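Local coordinates for protein fructose-bisphosphate aldolase (Plasmodium falciparum, PDB 4TR9) that belongs to the class I fructose-bisphosphate aldolases, enzymes built on a TIM barrel, and is found here as an assembly of four chains, at residues T253-R265 against V289-W302. Residues are numbered along the deposited sequence; the frame is centred on the assembly and turned at random.
Sequences TQDVGFLTVRTLR and VNLNSINALGPHPW
Val289 opens the contact, its CG1 branch resting against the hydroxyl of Thr253. Next to it, Asn290 brings OD1 to 2.9 Å from Thr253 OG1. One turn on from Val289, Ser293 puts OG 2.5 Å from Thr253 OG1, a very short hydrogen bond. Thr253 turns OG1 anti to its own nitrogen (chi1 177°), and this carries the hydroxyl to both partners. The amide nitrogen of Asn290 is held by Gln282.

Ile294 spreads three ways. CG1 sits 3.8 Å from Gly257 CA, and CG2 touches Val261 CG2. CD1 touches Thr260 CG2, the two side chains crossing at about a right angle. Gly257 has no side chain, and its CA comes within 4.2 Å of Ile294 CA. Leu297, centre of an inverse gamma turn, rests CD1 against Gly257 O and Val261 CG2.

The His300 ring is fixed by NE2 donating to Ile294 O at 2.9 Å, in the ring plane. Its CE1 packs on Val261 CG2, and a water links ND1 to Arg265 NH2. Pro301 lies beside that NH2. Trp302 CH2 reaches Arg265 CG (3.6 Å) and Leu264 CB, while its NE1 bonds to Val268 O.

The axes of helix segments 253-265 and 289-295 cross at -54°, with Ile294 and Leu264 both touching Leu304 and Phe277 beneath. The loop into strand 303-308 completes the contact. Helices 253-267 and 284-295, on either side of strand 274-277 in sequence, pack outside the TIM barrel.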
loop_
_atom_site.group_PDB
_atom_site.type_symbol
_atom_site.label_atom_id
_atom_site.label_comp_id
_atom_site.label_asym_id
_atom_site.label_seq_id
_atom_site.Cartn_x
_atom_site.Cartn_y
_atom_site.Cartn_z
ATOM N N THR A 253 -20.938 -7.827 -29.658
ATOM C CA THR A 253 -21.460 -8.070 -28.317
ATOM C C THR A 253 -20.723 -9.211 -27.617
ATOM O O THR A 253 -20.678 -9.264 -26.388
ATOM C CB THR A 253 -22.969 -8.387 -28.349
ATOM O OG1 THR A 253 -23.425 -8.691 -27.026
ATOM C CG2 THR A 253 -23.254 -9.568 -29.266
ATOM N N GLN A 254 -20.146 -10.119 -28.398
ATOM C CA GLN A 254 -19.379 -11.223 -27.832
ATOM C C GLN A 254 -18.022 -10.737 -27.335
ATOM O O GLN A 254 -17.452 -11.307 -26.403
ATOM C CB GLN A 254 -19.198 -12.345 -28.856
ATOM C CG GLN A 254 -20.453 -13.167 -29.096
ATOM C CD GLN A 254 -20.184 -14.406 -29.928
ATOM O OE1 GLN A 254 -19.125 -14.539 -30.540
ATOM N NE2 GLN A 254 -21.144 -15.325 -29.949
ATOM N N ASP A 255 -17.507 -9.684 -27.963
ATOM C CA ASP A 255 -16.274 -9.057 -27.507
ATOM C C ASP A 255 -16.503 -8.407 -26.148
ATOM O O ASP A 255 -15.620 -8.404 -25.291
ATOM C CB ASP A 255 -15.778 -8.024 -28.519
ATOM C CG ASP A 255 -15.341 -8.654 -29.828
ATOM O OD1 ASP A 255 -14.914 -9.828 -29.810
ATOM O OD2 ASP A 255 -15.420 -7.975 -30.873
ATOM N N VAL A 256 -17.700 -7.858 -25.961
ATOM C CA VAL A 256 -18.091 -7.289 -24.678
ATOM C C VAL A 256 -18.184 -8.384 -23.620
ATOM O O VAL A 256 -17.670 -8.233 -22.513
ATOM C CB VAL A 256 -19.442 -6.549 -24.775
ATOM C CG1 VAL A 256 -19.960 -6.194 -23.390
ATOM C CG2 VAL A 256 -19.305 -5.305 -25.638
ATOM N N GLY A 257 -18.830 -9.489 -23.977
ATOM C CA GLY A 257 -19.013 -10.601 -23.062
ATOM C C GLY A 257 -17.720 -11.287 -22.659
ATOM O O GLY A 257 -17.546 -11.658 -21.498
ATOM N N PHE A 258 -16.812 -11.457 -23.615
ATOM C CA PHE A 258 -15.542 -12.127 -23.352
ATOM C C PHE A 258 -14.663 -11.340 -22.385
ATOM O O PHE A 258 -14.206 -11.871 -21.372
ATOM C CB PHE A 258 -14.782 -12.366 -24.659
ATOM C CG PHE A 258 -13.344 -12.763 -24.459
ATOM C CD1 PHE A 258 -13.017 -14.047 -24.054
ATOM C CD2 PHE A 258 -12.321 -11.854 -24.679
ATOM C CE1 PHE A 258 -11.697 -14.416 -23.869
ATOM C CE2 PHE A 258 -10.999 -12.217 -24.495
ATOM C CZ PHE A 258 -10.686 -13.499 -24.090
ATOM N N LEU A 259 -14.429 -10.072 -22.707
ATOM C CA LEU A 259 -13.528 -9.237 -21.921
ATOM C C LEU A 259 -14.137 -8.835 -20.580
ATOM O O LEU A 259 -13.428 -8.379 -19.683
ATOM C CB LEU A 259 -13.133 -7.997 -22.723
ATOM C CG LEU A 259 -12.219 -8.289 -23.916
ATOM C CD1 LEU A 259 -12.260 -7.165 -24.930
ATOM C CD2 LEU A 259 -10.791 -8.528 -23.449
ATOM N N THR A 260 -15.447 -9.009 -20.440
ATOM C CA THR A 260 -16.112 -8.747 -19.168
ATOM C C THR A 260 -15.942 -9.935 -18.228
ATOM O O THR A 260 -15.604 -9.767 -17.056
ATOM C CB THR A 260 -17.613 -8.451 -19.353
ATOM O OG1 THR A 260 -17.775 -7.270 -20.148
ATOM C CG2 THR A 260 -18.286 -8.241 -18.007
ATOM N N VAL A 261 -16.174 -11.135 -18.753
ATOM C CA VAL A 261 -16.009 -12.360 -17.977
ATOM C C VAL A 261 -14.554 -12.543 -17.550
ATOM O O VAL A 261 -14.276 -12.894 -16.402
ATOM C CB VAL A 261 -16.475 -13.600 -18.772
ATOM C CG1 VAL A 261 -16.054 -14.882 -18.071
ATOM C CG2 VAL A 261 -17.985 -13.568 -18.963
ATOM N N ARG A 262 -13.631 -12.293 -18.474
ATOM C CA ARG A 262 -12.206 -12.408 -18.184
ATOM C C ARG A 262 -11.786 -11.441 -17.081
ATOM O O ARG A 262 -11.001 -11.793 -16.201
ATOM C CB ARG A 262 -11.375 -12.152 -19.441
ATOM C CG ARG A 262 -9.888 -12.423 -19.258
ATOM C CD ARG A 262 -9.084 -11.985 -20.468
ATOM N NE ARG A 262 -8.923 -10.536 -20.519
ATOM C CZ ARG A 262 -8.218 -9.897 -21.446
ATOM N NH1 ARG A 262 -8.123 -8.574 -21.416
ATOM N NH2 ARG A 262 -7.608 -10.580 -22.404
ATOM N N THR A 263 -12.317 -10.224 -17.132
ATOM C CA THR A 263 -11.989 -9.200 -16.147
ATOM C C THR A 263 -12.478 -9.589 -14.754
ATOM O O THR A 263 -11.778 -9.389 -13.760
ATOM C CB THR A 263 -12.594 -7.836 -16.531
ATOM O OG1 THR A 263 -12.177 -7.483 -17.856
ATOM C CG2 THR A 263 -12.147 -6.756 -15.557
ATOM N N LEU A 264 -13.680 -10.153 -14.689
ATOM C CA LEU A 264 -14.272 -10.546 -13.416
ATOM C C LEU A 264 -13.578 -11.766 -12.821
ATOM O O LEU A 264 -13.333 -11.822 -11.615
ATOM C CB LEU A 264 -15.766 -10.829 -13.588
ATOM C CG LEU A 264 -16.640 -9.626 -13.950
ATOM C CD1 LEU A 264 -18.096 -10.043 -14.087
ATOM C CD2 LEU A 264 -16.487 -8.520 -12.916
ATOM N N ARG A 265 -13.260 -12.740 -13.668
ATOM C CA ARG A 265 -12.606 -13.963 -13.213
ATOM C C ARG A 265 -11.209 -13.685 -12.668
ATOM O O ARG A 265 -10.717 -14.411 -11.806
ATOM C CB ARG A 265 -12.532 -14.986 -14.347
ATOM C CG ARG A 265 -13.874 -15.592 -14.725
ATOM C CD ARG A 265 -13.720 -16.645 -15.809
ATOM N NE ARG A 265 -12.843 -17.734 -15.392
ATOM C CZ ARG A 265 -13.251 -18.808 -14.725
ATOM N NH1 ARG A 265 -12.383 -19.752 -14.387
ATOM N NH2 ARG A 265 -14.529 -18.940 -14.393
ATOM N N VAL A 289 -28.883 -7.540 -24.670
ATOM C CA VAL A 289 -28.068 -8.362 -25.555
ATOM C C VAL A 289 -26.694 -8.622 -24.942
ATOM O O VAL A 289 -26.215 -9.756 -24.932
ATOM C CB VAL A 289 -27.900 -7.702 -26.939
ATOM C CG1 VAL A 289 -26.886 -8.463 -27.778
ATOM C CG2 VAL A 289 -29.242 -7.628 -27.656
ATOM N N ASN A 290 -26.070 -7.570 -24.422
ATOM C CA ASN A 290 -24.754 -7.692 -23.804
ATOM C C ASN A 290 -24.787 -8.549 -22.544
ATOM O O ASN A 290 -23.893 -9.365 -22.322
ATOM C CB ASN A 290 -24.184 -6.310 -23.480
ATOM C CG ASN A 290 -23.863 -5.505 -24.726
ATOM O OD1 ASN A 290 -23.534 -6.065 -25.771
ATOM N ND2 ASN A 290 -23.961 -4.186 -24.620
ATOM N N LEU A 291 -25.818 -8.366 -21.724
ATOM C CA LEU A 291 -25.992 -9.180 -20.526
ATOM C C LEU A 291 -26.194 -10.642 -20.909
ATOM O O LEU A 291 -25.747 -11.549 -20.206
ATOM C CB LEU A 291 -27.177 -8.679 -19.696
ATOM C CG LEU A 291 -27.520 -9.485 -18.441
ATOM C CD1 LEU A 291 -26.343 -9.517 -17.479
ATOM C CD2 LEU A 291 -28.758 -8.924 -17.760
ATOM N N ASN A 292 -26.869 -10.860 -22.032
ATOM C CA ASN A 292 -27.071 -12.202 -22.559
ATOM C C ASN A 292 -25.762 -12.809 -23.050
ATOM O O ASN A 292 -25.490 -13.988 -22.822
ATOM C CB ASN A 292 -28.097 -12.181 -23.694
ATOM C CG ASN A 292 -28.300 -13.544 -24.319
ATOM O OD1 ASN A 292 -29.085 -14.354 -23.827
ATOM N ND2 ASN A 292 -27.594 -13.806 -25.414
ATOM N N SER A 293 -24.957 -11.993 -23.725
ATOM C CA SER A 293 -23.672 -12.440 -24.250
ATOM C C SER A 293 -22.735 -12.852 -23.121
ATOM O O SER A 293 -21.929 -13.770 -23.272
ATOM C CB SER A 293 -23.028 -11.340 -25.096
ATOM O OG SER A 293 -23.868 -10.966 -26.173
ATOM N N ILE A 294 -22.851 -12.164 -21.990
ATOM C CA ILE A 294 -22.050 -12.473 -20.811
ATOM C C ILE A 294 -22.464 -13.812 -20.203
ATOM O O ILE A 294 -21.616 -14.633 -19.851
ATOM C CB ILE A 294 -22.174 -11.366 -19.743
ATOM C CG1 ILE A 294 -21.612 -10.047 -20.277
ATOM C CG2 ILE A 294 -21.445 -11.760 -18.475
ATOM C CD1 ILE A 294 -21.772 -8.887 -19.318
ATOM N N ASN A 295 -23.770 -14.031 -20.090
ATOM C CA ASN A 295 -24.285 -15.256 -19.490
ATOM C C ASN A 295 -24.318 -16.428 -20.465
ATOM O O ASN A 295 -24.560 -17.568 -20.067
ATOM C CB ASN A 295 -25.682 -15.021 -18.917
ATOM C CG ASN A 295 -25.664 -14.136 -17.687
ATOM O OD1 ASN A 295 -25.413 -14.605 -16.577
ATOM N ND2 ASN A 295 -25.933 -12.850 -17.878
ATOM N N ALA A 296 -24.065 -16.151 -21.740
ATOM C CA ALA A 296 -24.011 -17.208 -22.742
ATOM C C ALA A 296 -22.703 -17.984 -22.636
ATOM O O ALA A 296 -22.536 -19.024 -23.273
ATOM C CB ALA A 296 -24.177 -16.630 -24.140
ATOM N N LEU A 297 -21.779 -17.477 -21.826
ATOM C CA LEU A 297 -20.476 -18.111 -21.653
ATOM C C LEU A 297 -20.463 -19.081 -20.472
ATOM O O LEU A 297 -19.534 -19.078 -19.664
ATOM C CB LEU A 297 -19.389 -17.051 -21.472
ATOM C CG LEU A 297 -19.186 -16.091 -22.648
ATOM C CD1 LEU A 297 -18.085 -15.088 -22.342
ATOM C CD2 LEU A 297 -18.875 -16.859 -23.923
ATOM N N GLY A 298 -21.508 -19.901 -20.375
ATOM C CA GLY A 298 -21.577 -20.959 -19.381
ATOM C C GLY A 298 -21.780 -20.490 -17.953
ATOM O O GLY A 298 -21.591 -19.313 -17.649
ATOM N N PRO A 299 -22.157 -21.419 -17.061
ATOM C CA PRO A 299 -22.413 -21.121 -15.646
ATOM C C PRO A 299 -21.185 -20.554 -14.934
ATOM O O PRO A 299 -20.156 -21.224 -14.837
ATOM C CB PRO A 299 -22.804 -22.485 -15.065
ATOM C CG PRO A 299 -22.218 -23.486 -16.004
ATOM C CD PRO A 299 -22.300 -22.853 -17.358
ATOM N N HIS A 300 -21.306 -19.326 -14.439
ATOM C CA HIS A 300 -20.196 -18.633 -13.794
ATOM C C HIS A 300 -20.144 -18.922 -12.294
ATOM O O HIS A 300 -21.153 -19.307 -11.704
ATOM C CB HIS A 300 -20.307 -17.125 -14.040
ATOM C CG HIS A 300 -20.338 -16.752 -15.488
ATOM N ND1 HIS A 300 -19.265 -16.941 -16.330
ATOM C CD2 HIS A 300 -21.316 -16.196 -16.245
ATOM C CE1 HIS A 300 -19.577 -16.521 -17.543
ATOM N NE2 HIS A 300 -20.817 -16.065 -17.517
ATOM N N PRO A 301 -18.962 -18.747 -11.677
ATOM C CA PRO A 301 -18.801 -18.911 -10.226
ATOM C C PRO A 301 -19.738 -18.016 -9.417
ATOM O O PRO A 301 -20.107 -18.365 -8.297
ATOM C CB PRO A 301 -17.341 -18.516 -9.990
ATOM C CG PRO A 301 -16.666 -18.832 -11.271
ATOM C CD PRO A 301 -17.667 -18.520 -12.344
ATOM N N TRP A 302 -20.104 -16.870 -9.983
ATOM C CA TRP A 302 -21.071 -15.976 -9.357
ATOM C C TRP A 302 -22.228 -15.703 -10.309
ATOM O O TRP A 302 -22.113 -15.918 -11.513
ATOM C CB TRP A 302 -20.417 -14.654 -8.943
ATOM C CG TRP A 302 -18.933 -14.588 -9.164
ATOM C CD1 TRP A 302 -17.962 -14.592 -8.205
ATOM C CD2 TRP A 302 -18.254 -14.496 -10.422
ATOM N NE1 TRP A 302 -16.721 -14.513 -8.787
ATOM C CE2 TRP A 302 -16.873 -14.455 -10.149
ATOM C CE3 TRP A 302 -18.679 -14.454 -11.754
ATOM C CZ2 TRP A 302 -15.914 -14.369 -11.156
ATOM C CZ3 TRP A 302 -17.727 -14.368 -12.752
ATOM C CH2 TRP A 302 -16.361 -14.326 -12.447
HETATM O O HOH W 1 -16.905 -18.122 -15.902
#